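Local coordinates for epimerase domain-containing protein (Bacillus cereus HuA2-4, PDB 6ZLK), which interconverts UDP-glucuronic acid and UDP-galacturonic acid by inverting the sugar at C4, with a bound NAD as the presumed redox partner, at residues H123-S128 with V151-G156; G209-D214 with A248-I253. One frame throughout, in Å; residues are numbered along the deposited sequence.

Contact 1 (H123-S128 with V151-G156); sequences HISTSS and VTKLSG. With UGA (uridine-5'-diphosphate-glucuronic acid), chain F.
The imidazole of H123 turns one face to the helix backbone at G156, whose O sits 4.0 Å above the ring plane and off toward its rim, with H123 NE2 3.9 Å from G156 C. At the ring edge, in plane, lies a water. It is 2.6 Å from H123 NE2 and donates to K153 O at a short 2.5 Å, so one solvent molecule bridges strand and helix; the H80 ring packs against the same histidine. Further along, K153 supplies most of the helix side. Bends at chi2 (-66°) and chi3 (-60°) fold its chain back toward the strand, bringing CE over the S125 backbone and letting K153 NZ donate to I124 O at 2.9 Å. That donor stands 24° out of the carbonyl plane. NZ also bonds the NAD ribose, so the lysine end is gripped by strand carbonyl and cofactor together. This is the first half of a right-handed beta-alpha-beta crossover of the Rossmann fold, strand 120-126 leading to helix 148-167, and Y149 and K153 have the Tyr-x-x-x-Lys spacing of short-chain dehydrogenases/reductases. T126, probably their Ser/Thr counterpart, crosses the lysine chain at about a right angle, its methyl CG2 3.5 Å from K153 CB. Its hydroxyl points elsewhere: T126 OG1 accepts from S128 N at 2.9 Å, an ST turn. Toward the UDP-glucuronic acid, T126 OG1 lies 2.6 Å from UGA O4'. It also bonds O4' of the UDP-galacturonic acid that shares the site; its still closer approach to carboxylate O'P of UDP-glucuronic acid is doubtful. S127 OG reaches both carboxylate oxygens. S125 OG turns instead to E157, one turn after K153.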
ATOM      1  N   HIS A 123      13.829   0.497  -8.409  1.00 14.15           N
ATOM      2  CA  HIS A 123      13.138   0.678  -7.112  1.00 14.33           C
ATOM      3  C   HIS A 123      13.535  -0.424  -6.168  1.00 14.59           C
ATOM      4  O   HIS A 123      13.308  -1.608  -6.477  1.00 15.26           O
ATOM      5  CB  HIS A 123      11.629   0.750  -7.346  1.00 15.77           C
ATOM      6  CG  HIS A 123      10.875   0.887  -6.084  1.00 16.02           C
ATOM      7  ND1 HIS A 123      10.575   2.123  -5.572  1.00 17.39           N
ATOM      8  CD2 HIS A 123      10.355  -0.031  -5.237  1.00 16.90           C
ATOM      9  CE1 HIS A 123       9.926   1.950  -4.426  1.00 19.73           C
ATOM     10  NE2 HIS A 123       9.767   0.633  -4.192  1.00 17.28           N
ATOM     11  N   ILE A 124      14.079  -0.099  -5.015  1.00 14.29           N
ATOM     12  CA  ILE A 124      14.512  -1.103  -4.047  1.00 14.83           C
ATOM     13  C   ILE A 124      13.393  -1.375  -3.046  1.00 15.24           C
ATOM     14  O   ILE A 124      12.870  -0.438  -2.433  1.00 14.49           O
ATOM     15  CB  ILE A 124      15.818  -0.678  -3.375  1.00 17.12           C
ATOM     16  CG1 ILE A 124      17.022  -1.077  -4.250  1.00 18.14           C
ATOM     17  CG2 ILE A 124      15.896  -1.332  -2.023  1.00 19.34           C
ATOM     18  CD1 ILE A 124      16.951  -0.688  -5.648  1.00 19.67           C
ATOM     19  N   SER A 125      12.952  -2.613  -3.023  1.00 15.57           N
ATOM     20  CA  SER A 125      11.926  -3.093  -2.084  1.00 15.60           C
ATOM     21  C   SER A 125      12.516  -4.163  -1.163  1.00 15.39           C
ATOM     22  O   SER A 125      13.765  -4.326  -1.059  1.00 15.26           O
ATOM     23  CB  SER A 125      10.721  -3.539  -2.874  1.00 15.28           C
ATOM     24  OG  SER A 125       9.662  -3.854  -1.992  1.00 17.25           O
ATOM     25  N   THR A 126      11.655  -4.941  -0.522  1.00 14.47           N
ATOM     26  CA  THR A 126      12.030  -5.770   0.633  1.00 13.87           C
ATOM     27  C   THR A 126      11.318  -7.110   0.576  1.00 15.43           C
ATOM     28  O   THR A 126      10.088  -7.167   0.163  1.00 16.99           O
ATOM     29  CB  THR A 126      11.709  -4.987   1.909  1.00 16.62           C
ATOM     30  OG1 THR A 126      11.968  -5.878   2.997  1.00 18.07           O
ATOM     31  CG2 THR A 126      10.268  -4.558   1.988  1.00 18.21           C
ATOM     32  N   SER A 127      11.987  -8.130   1.106  1.00 15.33           N
ATOM     33  CA  SER A 127      11.369  -9.427   1.435  1.00 15.05           C
ATOM     34  C   SER A 127      10.185  -9.210   2.390  1.00 16.38           C
ATOM     35  O   SER A 127       9.353 -10.136   2.474  1.00 15.68           O
ATOM     36  CB  SER A 127      12.336 -10.394   2.025  1.00 18.48           C
ATOM     37  OG  SER A 127      12.824  -9.903   3.245  1.00 21.49           O
ATOM     38  N   SER A 128      10.136  -8.105   3.131  1.00 14.38           N
ATOM     39  CA  SER A 128       9.025  -7.854   4.085  1.00 15.11           C
ATOM     40  C   SER A 128       7.686  -7.765   3.384  1.00 17.89           C
ATOM     41  O   SER A 128       6.683  -7.835   4.090  1.00 18.69           O
ATOM     42  CB  SER A 128       9.283  -6.638   4.895  1.00 15.56           C
ATOM     43  OG  SER A 128      10.383  -6.889   5.752  1.00 21.63           O
ATOM     44  N   VAL A 151       3.852  -3.218   4.506  1.00 14.41           N
ATOM     45  CA  VAL A 151       2.718  -2.646   3.751  1.00 14.80           C
ATOM     46  C   VAL A 151       3.204  -1.425   2.956  1.00 15.30           C
ATOM     47  O   VAL A 151       2.845  -1.254   1.778  1.00 16.12           O
ATOM     48  CB  VAL A 151       1.555  -2.282   4.678  1.00 15.75           C
ATOM     49  CG1 VAL A 151       0.498  -1.603   3.843  1.00 16.12           C
ATOM     50  CG2 VAL A 151       1.020  -3.516   5.385  1.00 16.72           C
ATOM     51  N   THR A 152       3.890  -0.490   3.588  1.00 14.60           N
ATOM     52  CA  THR A 152       4.289   0.741   2.904  1.00 15.79           C
ATOM     53  C   THR A 152       5.259   0.461   1.747  1.00 14.90           C
ATOM     54  O   THR A 152       5.189   1.154   0.724  1.00 14.97           O
ATOM     55  CB  THR A 152       4.898   1.770   3.854  1.00 16.34           C
ATOM     56  OG1 THR A 152       6.147   1.313   4.392  1.00 16.13           O
ATOM     57  CG2 THR A 152       3.931   2.140   4.952  1.00 18.17           C
ATOM     58  N   LYS A 153       6.140  -0.526   1.892  1.00 14.84           N
ATOM     59  CA  LYS A 153       7.087  -0.900   0.821  1.00 14.34           C
ATOM     60  C   LYS A 153       6.298  -1.538  -0.336  1.00 14.76           C
ATOM     61  O   LYS A 153       6.576  -1.204  -1.499  1.00 16.31           O
ATOM     62  CB  LYS A 153       8.170  -1.806   1.401  1.00 15.20           C
ATOM     63  CG  LYS A 153       9.099  -1.072   2.379  1.00 15.69           C
ATOM     64  CD  LYS A 153       9.953  -0.016   1.795  1.00 15.09           C
ATOM     65  CE  LYS A 153      10.885  -0.573   0.724  1.00 16.02           C
ATOM     66  NZ  LYS A 153      11.909   0.386   0.227  1.00 17.14           N
ATOM     67  N   LEU A 154       5.315  -2.362   0.003  1.00 14.98           N
ATOM     68  CA  LEU A 154       4.488  -2.970  -1.060  1.00 14.96           C
ATOM     69  C   LEU A 154       3.724  -1.853  -1.788  1.00 13.92           C
ATOM     70  O   LEU A 154       3.625  -1.929  -3.004  1.00 13.27           O
ATOM     71  CB  LEU A 154       3.575  -4.033  -0.477  1.00 14.77           C
ATOM     72  CG  LEU A 154       2.690  -4.750  -1.500  1.00 15.72           C
ATOM     73  CD1 LEU A 154       3.502  -5.362  -2.626  1.00 15.72           C
ATOM     74  CD2 LEU A 154       1.836  -5.788  -0.777  1.00 18.06           C
ATOM     75  N   SER A 155       3.195  -0.856  -1.090  1.00 13.98           N
ATOM     76  CA  SER A 155       2.509   0.285  -1.775  1.00 15.48           C
ATOM     77  C   SER A 155       3.480   0.998  -2.717  1.00 15.85           C
ATOM     78  O   SER A 155       3.127   1.405  -3.838  1.00 14.44           O
ATOM     79  CB  SER A 155       1.924   1.251  -0.829  1.00 18.02           C
ATOM     80  OG  SER A 155       0.997   0.570  -0.003  1.00 25.94           O
ATOM     81  N   GLY A 156       4.754   1.107  -2.332  1.00 13.86           N
ATOM     82  CA  GLY A 156       5.758   1.687  -3.233  1.00 15.58           C
ATOM     83  C   GLY A 156       5.927   0.874  -4.500  1.00 13.56           C
ATOM     84  O   GLY A 156       5.971   1.467  -5.573  1.00 15.80           O
TER
HETATM   85  C1' UGA F 402      15.928  -6.357   7.526  0.50 24.27           C
HETATM   86  C2' UGA F 402      15.961  -4.839   7.434  0.50 25.37           C
HETATM   87  O2' UGA F 402      15.939  -4.328   8.761  0.50 21.95           O
HETATM   88  C3' UGA F 402      14.791  -4.275   6.664  0.50 26.33           C
HETATM   89  O3' UGA F 402      15.064  -2.891   6.428  0.50 27.71           O
HETATM   90  C4' UGA F 402      14.566  -5.001   5.348  0.50 27.13           C
HETATM   91  O4' UGA F 402      13.342  -4.531   4.769  0.50 24.53           O
HETATM   92  C5' UGA F 402      14.493  -6.517   5.590  0.50 29.18           C
HETATM   93  O5' UGA F 402      15.679  -6.948   6.263  0.50 28.01           O
HETATM   94  C6' UGA F 402      14.327  -7.406   4.345  0.50 31.95           C
HETATM   95  O'P UGA F 402      13.623  -7.049   3.429  0.50 38.73           O
HETATM   96  O'Q UGA F 402      14.855  -8.485   4.318  0.50 31.29           O
HETATM   97  PB  UGA F 402      15.054  -8.084   9.301  0.50 15.86           P
HETATM   98  O1B UGA F 402      15.026  -9.296   8.470  0.50 16.91           O
HETATM   99  O2B UGA F 402      14.084  -7.881  10.410  0.50 17.81           O
HETATM  100  O3B UGA F 402      14.965  -6.696   8.502  0.50 21.80           O
HETATM  101  O3A UGA F 402      16.552  -7.956   9.837  0.50 13.46           O
HETATM  102  PA  UGA F 402      17.284  -7.872  11.253  0.50 13.96           P
HETATM  103  O1A UGA F 402      16.892  -6.613  11.892  0.50 14.62           O
HETATM  104  O2A UGA F 402      18.704  -8.169  11.003  0.50 15.35           O
HETATM  105  O5D UGA F 402      16.601  -9.086  12.066  0.50 12.71           O
HETATM  106  C5D UGA F 402      16.747 -10.444  11.700  0.50 12.96           C
HETATM  107  C4D UGA F 402      16.219 -11.286  12.822  0.50 13.30           C
HETATM  108  O4D UGA F 402      16.932 -10.999  14.050  0.50 12.12           O
HETATM  109  C3D UGA F 402      14.735 -11.076  13.140  0.50 13.04           C
HETATM  110  O3D UGA F 402      14.181 -12.394  13.156  0.50 14.41           O
HETATM  111  C2D UGA F 402      14.717 -10.409  14.518  0.50 13.15           C
HETATM  112  O2D UGA F 402      13.729 -10.997  15.348  0.50 15.42           O
HETATM  113  C1D UGA F 402      16.039 -10.849  15.132  0.50 12.66           C
HETATM  114  N1  UGA F 402      16.628  -9.892  16.079  0.50 11.61           N
HETATM  115  C6  UGA F 402      16.867  -8.591  15.729  0.50 12.28           C
HETATM  116  C2  UGA F 402      17.060 -10.418  17.289  0.50 12.09           C
HETATM  117  O2  UGA F 402      16.849 -11.574  17.639  0.50 11.65           O
HETATM  118  N3  UGA F 402      17.736  -9.539  18.072  0.50 12.66           N
HETATM  119  C4  UGA F 402      18.011  -8.221  17.792  0.50 13.60           C
HETATM  120  O4  UGA F 402      18.604  -7.560  18.642  0.50 13.91           O
HETATM  121  C5  UGA F 402      17.514  -7.739  16.530  0.50 12.70           C
HETATM  122  O   HOH W   1       8.878  -0.252  -1.875  1.00 25.63           O

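Contact 2 (G209-D214 with A248-I253); sequences GTQTRD and ASILDI. With UGA (uridine-5'-diphosphate-glucuronic acid), chain F.
Backbone bonds pair T212-R213 with A248-S249. R213 and A248 form an antiparallel hydrogen-bonded pair, with R213 N giving to A248 O at 3.1 Å and A248 N returning to R213 O; T212 and S249 make the neighbouring non-hydrogen-bonded pair. Bonding continues into the helix start: I250 N lies nearly in line with the C=O of Q211 (174°), though its N-H is bent to 139°, and L251 N reaches G209 O at 3.0 Å. This short ladder extends the edge of the main sheet and ends in a capping box, D252 N donating to S249 OG and S249 N to D252 OD2 from above the carboxylate plane.

Among nonpolar contacts, T210 CG2 lies 4.0 Å from L251 CD1 and Q211 CG 4.1 Å from I250 CG1; I250 CD1 reaches the UDP-glucuronic acid ribose.

Toward the nucleotide, R213 NE donates to UGA O1B at 3.2 Å, in the guanidinium plane, with ribose O3D over one face, and also bonds O2B of the alternative UDP-galacturonic acid; its NH1 binds T212 O and P277 O. Q211 CG, between its backbone N and carbonyl carbon (chi1 59°), and a bend at chi2 bring NE2 to ribose O2D and, weakly, O3D; NE2 also bonds F206 O.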
ATOM      1  N   GLY A 209      15.114 -17.428  18.786  1.00 16.78           N
ATOM      2  CA  GLY A 209      16.342 -17.431  17.985  1.00 14.88           C
ATOM      3  C   GLY A 209      16.339 -18.438  16.864  1.00 15.70           C
ATOM      4  O   GLY A 209      17.329 -18.511  16.076  1.00 16.12           O
ATOM      5  N   THR A 210      15.283 -19.251  16.733  1.00 17.20           N
ATOM      6  CA  THR A 210      15.259 -20.281  15.665  1.00 17.63           C
ATOM      7  C   THR A 210      14.715 -19.699  14.348  1.00 15.45           C
ATOM      8  O   THR A 210      14.785 -20.439  13.358  1.00 17.19           O
ATOM      9  CB  THR A 210      14.426 -21.511  16.062  1.00 19.32           C
ATOM     10  OG1 THR A 210      13.067 -21.108  16.172  1.00 19.93           O
ATOM     11  CG2 THR A 210      14.946 -22.121  17.352  1.00 19.91           C
ATOM     12  N   GLN A 211      14.243 -18.464  14.367  1.00 15.34           N
ATOM     13  CA  GLN A 211      13.813 -17.742  13.148  1.00 15.25           C
ATOM     14  C   GLN A 211      15.001 -17.719  12.175  1.00 16.55           C
ATOM     15  O   GLN A 211      16.144 -17.663  12.616  1.00 15.09           O
ATOM     16  CB  GLN A 211      13.286 -16.340  13.382  1.00 16.33           C
ATOM     17  CG  GLN A 211      14.281 -15.415  14.059  1.00 17.13           C
ATOM     18  CD  GLN A 211      14.165 -15.319  15.558  1.00 18.52           C
ATOM     19  OE1 GLN A 211      14.018 -16.327  16.268  1.00 19.37           O
ATOM     20  NE2 GLN A 211      14.197 -14.082  16.045  1.00 17.48           N
ATOM     21  N   THR A 212      14.714 -17.819  10.884  1.00 16.10           N
ATOM     22  CA  THR A 212      15.779 -17.885   9.851  1.00 17.08           C
ATOM     23  C   THR A 212      15.553 -16.738   8.887  1.00 16.05           C
ATOM     24  O   THR A 212      14.422 -16.250   8.689  1.00 15.81           O
ATOM     25  CB  THR A 212      15.830 -19.226   9.113  1.00 19.67           C
ATOM     26  OG1 THR A 212      14.607 -19.436   8.404  1.00 20.89           O
ATOM     27  CG2 THR A 212      16.050 -20.372  10.060  1.00 19.16           C
ATOM     28  N   ARG A 213      16.643 -16.338   8.291  1.00 15.57           N
ATOM     29  CA  ARG A 213      16.607 -15.343   7.228  1.00 14.31           C
ATOM     30  C   ARG A 213      17.561 -15.766   6.112  1.00 14.84           C
ATOM     31  O   ARG A 213      18.579 -16.452   6.350  1.00 16.11           O
ATOM     32  CB  ARG A 213      17.092 -13.959   7.692  1.00 14.10           C
ATOM     33  CG  ARG A 213      16.244 -13.296   8.761  1.00 14.72           C
ATOM     34  CD  ARG A 213      14.890 -12.909   8.197  1.00 14.65           C
ATOM     35  NE  ARG A 213      14.018 -12.216   9.171  1.00 16.04           N
ATOM     36  CZ  ARG A 213      13.043 -12.789   9.885  1.00 17.14           C
ATOM     37  NH1 ARG A 213      12.833 -14.095   9.835  1.00 17.34           N
ATOM     38  NH2 ARG A 213      12.226 -12.032  10.624  1.00 20.11           N
ATOM     39  N   ASP A 214      17.218 -15.296   4.944  1.00 15.28           N
ATOM     40  CA  ASP A 214      18.088 -15.379   3.749  1.00 17.08           C
ATOM     41  C   ASP A 214      19.018 -14.174   3.765  1.00 18.95           C
ATOM     42  O   ASP A 214      18.859 -13.248   2.975  1.00 28.32           O
ATOM     43  CB  ASP A 214      17.213 -15.331   2.509  1.00 18.38           C
ATOM     44  CG  ASP A 214      17.995 -15.794   1.312  1.00 26.44           C
ATOM     45  OD1 ASP A 214      19.256 -15.811   1.404  1.00 29.42           O
ATOM     46  OD2 ASP A 214      17.319 -16.239   0.347  1.00 24.73           O
ATOM     47  N   ALA A 248      20.233 -18.908   7.494  1.00 17.74           N
ATOM     48  CA  ALA A 248      20.652 -19.350   8.833  1.00 15.42           C
ATOM     49  C   ALA A 248      19.649 -18.851   9.877  1.00 16.12           C
ATOM     50  O   ALA A 248      18.960 -17.834   9.635  1.00 15.01           O
ATOM     51  CB  ALA A 248      22.041 -18.847   9.171  1.00 16.55           C
ATOM     52  N   SER A 249      19.650 -19.487  11.044  1.00 16.78           N
ATOM     53  CA  SER A 249      18.884 -18.969  12.204  1.00 17.61           C
ATOM     54  C   SER A 249      19.726 -17.919  12.951  1.00 16.12           C
ATOM     55  O   SER A 249      20.954 -17.905  12.825  1.00 16.42           O
ATOM     56  CB  SER A 249      18.437 -20.072  13.102  1.00 17.30           C
ATOM     57  OG  SER A 249      19.556 -20.647  13.777  1.00 16.92           O
ATOM     58  N   ILE A 250      19.091 -17.205  13.881  1.00 15.98           N
ATOM     59  CA  ILE A 250      19.815 -16.288  14.756  1.00 15.26           C
ATOM     60  C   ILE A 250      20.706 -17.097  15.692  1.00 16.29           C
ATOM     61  O   ILE A 250      21.869 -16.667  15.943  1.00 16.50           O
ATOM     62  CB  ILE A 250      18.837 -15.366  15.477  1.00 16.20           C
ATOM     63  CG1 ILE A 250      18.238 -14.396  14.468  1.00 16.14           C
ATOM     64  CG2 ILE A 250      19.480 -14.701  16.661  1.00 16.28           C
ATOM     65  CD1 ILE A 250      19.226 -13.363  13.966  1.00 16.84           C
ATOM     66  N   LEU A 251      20.272 -18.265  16.134  1.00 16.58           N
ATOM     67  CA  LEU A 251      21.137 -19.101  16.993  1.00 16.99           C
ATOM     68  C   LEU A 251      22.358 -19.568  16.200  1.00 17.89           C
ATOM     69  O   LEU A 251      23.468 -19.638  16.798  1.00 17.60           O
ATOM     70  CB  LEU A 251      20.340 -20.283  17.515  1.00 18.78           C
ATOM     71  CG  LEU A 251      19.266 -19.930  18.538  1.00 19.92           C
ATOM     72  CD1 LEU A 251      18.484 -21.182  18.875  1.00 23.34           C
ATOM     73  CD2 LEU A 251      19.827 -19.271  19.770  1.00 23.23           C
ATOM     74  N   ASP A 252      22.189 -19.909  14.933  1.00 16.81           N
ATOM     75  CA  ASP A 252      23.303 -20.378  14.073  1.00 19.00           C
ATOM     76  C   ASP A 252      24.320 -19.240  13.971  1.00 19.62           C
ATOM     77  O   ASP A 252      25.520 -19.520  14.085  1.00 18.55           O
ATOM     78  CB  ASP A 252      22.843 -20.717  12.649  1.00 20.25           C
ATOM     79  CG  ASP A 252      21.961 -21.929  12.457  1.00 26.87           C
ATOM     80  OD1 ASP A 252      22.033 -22.806  13.353  1.00 28.32           O
ATOM     81  OD2 ASP A 252      21.171 -21.950  11.410  1.00 26.36           O
ATOM     82  N   ILE A 253      23.852 -18.015  13.734  1.00 16.96           N
ATOM     83  CA  ILE A 253      24.702 -16.814  13.565  1.00 17.48           C
ATOM     84  C   ILE A 253      25.495 -16.613  14.851  1.00 17.84           C
ATOM     85  O   ILE A 253      26.726 -16.335  14.782  1.00 16.91           O
ATOM     86  CB  ILE A 253      23.832 -15.598  13.191  1.00 17.79           C
ATOM     87  CG1 ILE A 253      23.191 -15.747  11.811  1.00 17.74           C
ATOM     88  CG2 ILE A 253      24.634 -14.310  13.292  1.00 20.18           C
ATOM     89  CD1 ILE A 253      24.121 -15.817  10.673  1.00 16.14           C
TER
HETATM   90  C1' UGA F 402      15.928  -6.357   7.526  0.50 24.27           C
HETATM   91  C2' UGA F 402      15.961  -4.839   7.434  0.50 25.37           C
HETATM   92  O2' UGA F 402      15.939  -4.328   8.761  0.50 21.95           O
HETATM   93  C3' UGA F 402      14.791  -4.275   6.664  0.50 26.33           C
HETATM   94  O3' UGA F 402      15.064  -2.891   6.428  0.50 27.71           O
HETATM   95  C4' UGA F 402      14.566  -5.001   5.348  0.50 27.13           C
HETATM   96  O4' UGA F 402      13.342  -4.531   4.769  0.50 24.53           O
HETATM   97  C5' UGA F 402      14.493  -6.517   5.590  0.50 29.18           C
HETATM   98  O5' UGA F 402      15.679  -6.948   6.263  0.50 28.01           O
HETATM   99  C6' UGA F 402      14.327  -7.406   4.345  0.50 31.95           C
HETATM  100  O'P UGA F 402      13.623  -7.049   3.429  0.50 38.73           O
HETATM  101  O'Q UGA F 402      14.855  -8.485   4.318  0.50 31.29           O
HETATM  102  PB  UGA F 402      15.054  -8.084   9.301  0.50 15.86           P
HETATM  103  O1B UGA F 402      15.026  -9.296   8.470  0.50 16.91           O
HETATM  104  O2B UGA F 402      14.084  -7.881  10.410  0.50 17.81           O
HETATM  105  O3B UGA F 402      14.965  -6.696   8.502  0.50 21.80           O
HETATM  106  O3A UGA F 402      16.552  -7.956   9.837  0.50 13.46           O
HETATM  107  PA  UGA F 402      17.284  -7.872  11.253  0.50 13.96           P
HETATM  108  O1A UGA F 402      16.892  -6.613  11.892  0.50 14.62           O
HETATM  109  O2A UGA F 402      18.704  -8.169  11.003  0.50 15.35           O
HETATM  110  O5D UGA F 402      16.601  -9.086  12.066  0.50 12.71           O
HETATM  111  C5D UGA F 402      16.747 -10.444  11.700  0.50 12.96           C
HETATM  112  C4D UGA F 402      16.219 -11.286  12.822  0.50 13.30           C
HETATM  113  O4D UGA F 402      16.932 -10.999  14.050  0.50 12.12           O
HETATM  114  C3D UGA F 402      14.735 -11.076  13.140  0.50 13.04           C
HETATM  115  O3D UGA F 402      14.181 -12.394  13.156  0.50 14.41           O
HETATM  116  C2D UGA F 402      14.717 -10.409  14.518  0.50 13.15           C
HETATM  117  O2D UGA F 402      13.729 -10.997  15.348  0.50 15.42           O
HETATM  118  C1D UGA F 402      16.039 -10.849  15.132  0.50 12.66           C
HETATM  119  N1  UGA F 402      16.628  -9.892  16.079  0.50 11.61           N
HETATM  120  C6  UGA F 402      16.867  -8.591  15.729  0.50 12.28           C
HETATM  121  C2  UGA F 402      17.060 -10.418  17.289  0.50 12.09           C
HETATM  122  O2  UGA F 402      16.849 -11.574  17.639  0.50 11.65           O
HETATM  123  N3  UGA F 402      17.736  -9.539  18.072  0.50 12.66           N
HETATM  124  C4  UGA F 402      18.011  -8.221  17.792  0.50 13.60           C
HETATM  125  O4  UGA F 402      18.604  -7.560  18.642  0.50 13.91           O
HETATM  126  C5  UGA F 402      17.514  -7.739  16.530  0.50 12.70           C

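How the contacts relate
From the N terminus, the chain runs through the early Rossmann strands to strand 120-126, and contact 1 closes the 22-residue passage from there to helix 148-167. Strand 171-180 follows and pairs with 120-126. Only later does contact 2 open, on strand 212-217, and it closes after helix 218-230 and strand 239-242 have been made. The two are thus in series, neither nesting nor crossing. Both reach the same sheet, since 171-180 lies beside 120-126 and 212-217. Their centres are about 23 Å apart, and UDP-glucuronic acid spans the interval: 123-128 meets its glucuronic acid ring, 209-214 its ribose and a phosphate.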